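Long-range contacts in putative oxidoreductase (Bacteroides fragilis NCTC 9343, PDB 3EOF), which binds flavin mononucleotide and probably acts as an FMN-dependent oxidoreductase of the nitroreductase type: residues 76-81 with 149-154; 124-129 with 157-162. One frame throughout, in Å; residues are numbered along the deposited sequence.

Interaction 1: 76-81 with 149-154; sequences TFCADF and ELVFPI
Ala79 and Phe152 face each other as the hydrogen-bonded pair of an antiparallel bridge between the two central strands, 73-80 and 151-160, of the four-stranded sheet in this nitroreductase-type fold. Ala79 N gives its proton to Phe152 O at 2.8 Å, and Phe152 N returns one to Ala79 O at 3.0 Å. Ile154 N to Phe77 O, at 2.9 Å, and Phe81 N to Leu150 O, at 2.8 Å, carry the pattern further at the two ends. The local axes of 76-80 and 151-154 make 139° rather than 180°, so the pair is strongly twisted here.

Each sheet face has its own side-chain row. On the face of Ala79, the methyl lies 3.7 Å from Ile154 CG1, while the Phe152 ring leads away from strand 73-80 to meet Phe103 edge-to-face and to pack on helix 227-243. On the other face, Val151 divides its two methyls between neighbours. CG1, anti to the backbone N (chi1 -175°), reaches Cys78 CB at 3.7 Å, whereas CG2 turns to Asp80. Next in this row, Pro153 sits beside Thr76, both pointing the same way, and rests on Ile141 of helix 138-145.

The polar end of Asp80 is satisfied beyond the two strands. OD2 is hydrogen-bonded to Ser45 OG and to Tyr183 OH of the second subunit, linking this buried row to the dimer partner, while OD1 caps Arg83 N at the turn into helix 82-89. With CG anti to the backbone N (chi1 -176°), the carboxylate is carried alongside Val151, whose CG2 lies 3.9 Å from Asp80 CG and about as far from either carboxylate oxygen.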
loop_
_atom_site.group_PDB
_atom_site.type_symbol
_atom_site.label_atom_id
_atom_site.label_comp_id
_atom_site.label_asym_id
_atom_site.label_seq_id
_atom_site.Cartn_x
_atom_site.Cartn_y
_atom_site.Cartn_z
ATOM N N THR A 76 9.692 10.162 -3.524
ATOM C CA THR A 76 8.804 10.305 -2.367
ATOM C C THR A 76 7.376 10.183 -2.880
ATOM O O THR A 76 6.889 11.080 -3.585
ATOM C CB THR A 76 9.031 11.632 -1.625
ATOM O OG1 THR A 76 10.404 11.717 -1.209
ATOM C CG2 THR A 76 8.111 11.745 -0.399
ATOM N N PHE A 77 6.745 9.035 -2.582
ATOM C CA PHE A 77 5.341 8.777 -2.916
ATOM C C PHE A 77 4.417 9.410 -1.857
ATOM O O PHE A 77 4.403 9.016 -0.693
ATOM C CB PHE A 77 5.104 7.287 -3.033
ATOM C CG PHE A 77 5.871 6.655 -4.149
ATOM C CD1 PHE A 77 7.153 6.159 -3.937
ATOM C CD2 PHE A 77 5.315 6.554 -5.408
ATOM C CE1 PHE A 77 7.854 5.580 -4.938
ATOM C CE2 PHE A 77 6.007 5.983 -6.416
ATOM C CZ PHE A 77 7.311 5.488 -6.178
ATOM N N CYS A 78 3.635 10.394 -2.289
ATOM C CA CYS A 78 2.736 11.133 -1.425
ATOM C C CYS A 78 1.248 10.885 -1.670
ATOM O O CYS A 78 0.791 10.867 -2.833
ATOM C CB CYS A 78 2.976 12.630 -1.628
ATOM S SG CYS A 78 4.670 13.091 -1.406
ATOM N N ALA A 79 0.528 10.684 -0.565
ATOM C CA ALA A 79 -0.929 10.639 -0.544
ATOM C C ALA A 79 -1.302 12.066 -0.962
ATOM O O ALA A 79 -0.739 12.999 -0.458
ATOM C CB ALA A 79 -1.427 10.330 0.868
ATOM N N ASP A 80 -2.219 12.235 -1.898
ATOM C CA ASP A 80 -2.549 13.579 -2.388
ATOM C C ASP A 80 -4.027 13.671 -2.713
ATOM O O ASP A 80 -4.508 13.087 -3.694
ATOM C CB ASP A 80 -1.692 13.878 -3.620
ATOM C CG ASP A 80 -1.852 15.289 -4.177
ATOM O OD1 ASP A 80 -2.921 15.873 -4.040
ATOM O OD2 ASP A 80 -0.888 15.788 -4.817
ATOM N N PHE A 81 -4.745 14.352 -1.833
ATOM C CA PHE A 81 -6.147 14.728 -2.076
ATOM C C PHE A 81 -6.232 16.195 -2.516
ATOM O O PHE A 81 -7.292 16.657 -2.947
ATOM C CB PHE A 81 -7.062 14.465 -0.858
ATOM C CG PHE A 81 -8.045 13.375 -1.097
ATOM C CD1 PHE A 81 -9.091 13.593 -1.985
ATOM C CD2 PHE A 81 -7.979 12.184 -0.431
ATOM C CE1 PHE A 81 -10.045 12.612 -2.222
ATOM C CE2 PHE A 81 -8.930 11.213 -0.643
ATOM C CZ PHE A 81 -9.957 11.421 -1.555
ATOM N N GLU A 149 -1.150 21.396 2.187
ATOM C CA GLU A 149 -2.269 20.733 2.814
ATOM C C GLU A 149 -2.901 19.678 1.882
ATOM O O GLU A 149 -2.941 19.854 0.688
ATOM C CB GLU A 149 -3.262 21.811 3.310
ATOM C CG GLU A 149 -4.411 21.313 4.197
ATOM C CD GLU A 149 -5.195 22.450 4.857
ATOM O OE1 GLU A 149 -4.579 23.527 5.030
ATOM O OE2 GLU A 149 -6.390 22.229 5.212
ATOM N N LEU A 150 -3.350 18.569 2.469
ATOM C CA LEU A 150 -3.920 17.413 1.784
ATOM C C LEU A 150 -2.893 16.592 0.992
ATOM O O LEU A 150 -3.257 15.761 0.129
ATOM C CB LEU A 150 -5.129 17.801 0.952
ATOM C CG LEU A 150 -6.293 18.386 1.735
ATOM C CD1 LEU A 150 -7.447 18.640 0.768
ATOM C CD2 LEU A 150 -6.710 17.486 2.886
ATOM N N VAL A 151 -1.613 16.795 1.332
ATOM C CA VAL A 151 -0.480 16.036 0.766
ATOM C C VAL A 151 0.320 15.557 1.960
ATOM O O VAL A 151 0.607 16.320 2.866
ATOM C CB VAL A 151 0.425 16.831 -0.206
ATOM C CG1 VAL A 151 1.483 15.908 -0.805
ATOM C CG2 VAL A 151 -0.431 17.510 -1.367
ATOM N N PHE A 152 0.612 14.263 1.961
ATOM C CA PHE A 152 1.287 13.623 3.040
ATOM C C PHE A 152 2.257 12.565 2.480
ATOM O O PHE A 152 1.858 11.723 1.665
ATOM C CB PHE A 152 0.222 12.971 3.979
ATOM C CG PHE A 152 0.799 12.536 5.302
ATOM C CD1 PHE A 152 1.549 11.373 5.392
ATOM C CD2 PHE A 152 0.626 13.308 6.436
ATOM C CE1 PHE A 152 2.151 10.993 6.588
ATOM C CE2 PHE A 152 1.216 12.936 7.635
ATOM C CZ PHE A 152 1.977 11.761 7.705
ATOM N N PRO A 153 3.533 12.582 2.913
ATOM C CA PRO A 153 4.472 11.599 2.395
ATOM C C PRO A 153 4.225 10.236 3.013
ATOM O O PRO A 153 4.143 10.108 4.244
ATOM C CB PRO A 153 5.811 12.146 2.836
ATOM C CG PRO A 153 5.519 12.815 4.123
ATOM C CD PRO A 153 4.192 13.470 3.908
ATOM N N ILE A 154 4.012 9.241 2.149
ATOM C CA ILE A 154 3.685 7.880 2.583
ATOM C C ILE A 154 4.943 7.035 2.663
ATOM O O ILE A 154 5.293 6.528 3.741
ATOM C CB ILE A 154 2.615 7.215 1.654
ATOM C CG1 ILE A 154 1.285 7.982 1.802
ATOM C CG2 ILE A 154 2.367 5.729 2.007
ATOM C CD1 ILE A 154 0.776 8.106 3.218
#

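Interaction 2: 124-129 with 157-162; sequences AGLGIC and VTVGYP. With FMN (flavin mononucleotide), chain C.
Leu126 lays a methyl squarely on the Tyr161 ring beside the antiparallel pair of strands 127-131 and 151-160, the former an outermost strand of the sheet within the chain. From Leu126 CB, 3.5 Å from Gly160 O, the chain runs to CG and forks there. CD1 turns to Val159 CG1 at 4.0 Å. CD2 takes the other course: it passes 3.6 Å from Gly160 O and stands 3.5 Å from the Tyr161 ring centroid, only 5° off the normal, a centred CH-pi contact. The same ring also has a cation-pi partner in Lys18.

Just beyond, Gly127 N bonds to Gly160 O at 2.7 Å with an almost straight N-H...O angle of 176°, and Gly160 N answers to Gly127 O. Before it, Gly125 has positive phi and is the C-prime residue of a Schellman motif that ends helix 100-123. The non-hydrogen-bonded pair follows: Ile128 CG2 meets Val159 CG1, and Ile128 CB lies against Val157 CG1. Cys129 and Thr158 form the next hydrogen-bonded pair, Thr158 N giving to Cys129 O and Cys129 N to Thr158 O at 3.1 Å. The Thr158 hydroxyl is hydrogen-bonded to Tyr15 OH.

Cys129 belongs to the FMN pocket. Its SG, anti to the backbone N, leads away from Thr158 and approaches flavin N1 at 3.6 Å. The sulfur stands about 3.3 Å off the plane of the pyrimidine ring, at its N1 border rather than over its centre. Coming from above and not in the plane, it makes a van der Waals contact with the pi face, with perhaps a small polarising effect at most.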
loop_
_atom_site.group_PDB
_atom_site.type_symbol
_atom_site.label_atom_id
_atom_site.label_comp_id
_atom_site.label_asym_id
_atom_site.label_seq_id
_atom_site.Cartn_x
_atom_site.Cartn_y
_atom_site.Cartn_z
ATOM N N ALA A 124 12.942 -3.856 -14.957
ATOM C CA ALA A 124 13.836 -3.073 -15.815
ATOM C C ALA A 124 15.317 -3.179 -15.375
ATOM O O ALA A 124 16.178 -2.514 -15.930
ATOM C CB ALA A 124 13.406 -1.607 -15.857
ATOM N N GLY A 125 15.638 -4.020 -14.410
ATOM C CA GLY A 125 17.044 -4.193 -14.035
ATOM C C GLY A 125 17.515 -3.229 -12.953
ATOM O O GLY A 125 18.680 -3.182 -12.627
ATOM N N LEU A 126 16.616 -2.446 -12.391
ATOM C CA LEU A 126 17.021 -1.529 -11.308
ATOM C C LEU A 126 16.866 -2.189 -9.923
ATOM O O LEU A 126 16.280 -3.256 -9.773
ATOM C CB LEU A 126 16.208 -0.252 -11.384
ATOM C CG LEU A 126 16.285 0.614 -12.642
ATOM C CD1 LEU A 126 15.029 1.503 -12.810
ATOM C CD2 LEU A 126 17.536 1.453 -12.675
ATOM N N GLY A 127 17.461 -1.569 -8.908
ATOM C CA GLY A 127 17.334 -2.046 -7.549
ATOM C C GLY A 127 16.666 -0.914 -6.785
ATOM O O GLY A 127 16.909 0.255 -7.024
ATOM N N ILE A 128 15.802 -1.275 -5.868
ATOM C CA ILE A 128 15.061 -0.327 -5.081
ATOM C C ILE A 128 15.194 -0.689 -3.585
ATOM O O ILE A 128 15.570 -1.790 -3.209
ATOM C CB ILE A 128 13.551 -0.309 -5.497
ATOM C CG1 ILE A 128 12.852 -1.621 -5.122
ATOM C CG2 ILE A 128 13.368 -0.037 -7.053
ATOM C CD1 ILE A 128 12.354 -1.747 -3.679
ATOM N N CYS A 129 14.847 0.278 -2.758
ATOM C CA CYS A 129 14.816 0.138 -1.320
ATOM C C CYS A 129 13.787 1.128 -0.811
ATOM O O CYS A 129 13.802 2.302 -1.184
ATOM C CB CYS A 129 16.164 0.453 -0.694
ATOM S SG CYS A 129 16.181 0.180 1.071
ATOM N N VAL A 157 11.313 5.705 -1.957
ATOM C CA VAL A 157 12.056 4.650 -2.587
ATOM C C VAL A 157 13.285 5.217 -3.249
ATOM O O VAL A 157 13.201 6.133 -4.071
ATOM C CB VAL A 157 11.191 3.963 -3.624
ATOM C CG1 VAL A 157 11.951 2.939 -4.469
ATOM C CG2 VAL A 157 10.000 3.321 -2.935
ATOM N N THR A 158 14.433 4.657 -2.883
ATOM C CA THR A 158 15.726 4.955 -3.517
ATOM C C THR A 158 15.848 3.923 -4.660
ATOM O O THR A 158 15.556 2.747 -4.474
ATOM C CB THR A 158 16.837 4.906 -2.485
ATOM O OG1 THR A 158 16.901 3.595 -1.900
ATOM C CG2 THR A 158 16.543 5.992 -1.365
ATOM N N VAL A 159 16.196 4.407 -5.843
ATOM C CA VAL A 159 16.242 3.623 -7.066
ATOM C C VAL A 159 17.575 3.865 -7.777
ATOM O O VAL A 159 18.063 5.017 -7.849
ATOM C CB VAL A 159 15.214 4.116 -8.168
ATOM C CG1 VAL A 159 14.844 2.966 -9.077
ATOM C CG2 VAL A 159 14.015 4.768 -7.594
ATOM N N GLY A 160 18.140 2.789 -8.332
ATOM C CA GLY A 160 19.380 2.881 -9.071
ATOM C C GLY A 160 19.695 1.571 -9.702
ATOM O O GLY A 160 18.991 0.600 -9.491
ATOM N N TYR A 161 20.732 1.545 -10.525
ATOM C CA TYR A 161 21.200 0.295 -11.080
ATOM C C TYR A 161 21.992 -0.350 -9.959
ATOM O O TYR A 161 22.722 0.334 -9.278
ATOM C CB TYR A 161 22.063 0.531 -12.295
ATOM C CG TYR A 161 21.255 0.982 -13.450
ATOM C CD1 TYR A 161 20.994 2.329 -13.660
ATOM C CD2 TYR A 161 20.736 0.061 -14.334
ATOM C CE1 TYR A 161 20.269 2.737 -14.730
ATOM C CE2 TYR A 161 20.026 0.459 -15.409
ATOM C CZ TYR A 161 19.786 1.800 -15.606
ATOM O OH TYR A 161 19.056 2.175 -16.699
ATOM N N PRO A 162 21.810 -1.657 -9.744
ATOM C CA PRO A 162 22.427 -2.326 -8.600
ATOM C C PRO A 162 23.937 -2.374 -8.600
ATOM O O PRO A 162 24.530 -2.655 -9.620
ATOM C CB PRO A 162 21.891 -3.758 -8.703
ATOM C CG PRO A 162 20.767 -3.733 -9.644
ATOM C CD PRO A 162 21.007 -2.588 -10.563
HETATM N N1 FMN C . 15.321 -1.021 4.300
HETATM C C2 FMN C . 16.282 -0.180 4.873
HETATM O O2 FMN C . 17.494 -0.420 4.752
HETATM N N3 FMN C . 15.901 0.933 5.625
HETATM C C4 FMN C . 14.551 1.270 5.845
HETATM O O4 FMN C . 14.249 2.483 6.159
HETATM C C4A FMN C . 13.588 0.385 5.266
HETATM N N5 FMN C . 12.235 0.643 5.443
HETATM C C5A FMN C . 11.259 -0.153 4.863
HETATM C C6 FMN C . 9.921 0.201 5.082
HETATM C C7 FMN C . 8.892 -0.553 4.547
HETATM C C7M FMN C . 7.482 -0.128 4.844
HETATM C C8 FMN C . 9.194 -1.685 3.793
HETATM C C8M FMN C . 8.090 -2.340 3.033
HETATM C C9 FMN C . 10.540 -2.049 3.568
HETATM C C9A FMN C . 11.612 -1.290 4.101
HETATM N N10 FMN C . 12.987 -1.589 3.927
HETATM C C10 FMN C . 13.964 -0.756 4.502
HETATM C "C1'" FMN C . 13.464 -2.842 3.195
HETATM C "C2'" FMN C . 13.246 -4.050 4.094
HETATM O "O2'" FMN C . 14.195 -3.990 5.167
HETATM C "C3'" FMN C . 13.281 -5.346 3.308
HETATM O "O3'" FMN C . 12.184 -5.465 2.382
HETATM C "C4'" FMN C . 13.279 -6.583 4.216
HETATM O "O4'" FMN C . 14.499 -6.688 4.923
HETATM C "C5'" FMN C . 13.197 -7.827 3.378
HETATM O "O5'" FMN C . 14.271 -7.695 2.444
HETATM P P FMN C . 14.048 -7.923 0.845
HETATM O O1P FMN C . 13.111 -6.842 0.266
HETATM O O2P FMN C . 13.413 -9.276 0.655
HETATM O O3P FMN C . 15.471 -7.966 0.269
#

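In the fold
Strand 151-160 is common to both interactions: interaction 1 uses its N-terminal part, interaction 2 its C-terminal part, where strand 73-80 still lies on the far side, giving the local order 73-80, 151-160, 127-131. The contact centres lie 22 Å apart, yet they meet where Phe77 CE1 packs on Val157 CG2 at 3.7 Å. Along the chain the segments alternate, so the two pairings cross in sequence. Their relation to the cofactor differs. Interaction 2 touches the flavin directly through Cys129, whereas in interaction 1 the Ile154 side chain stays about 8 Å from a bound FMN. Thr37 N of the second subunit also bonds FMN, so the pocket spans the dimer interface.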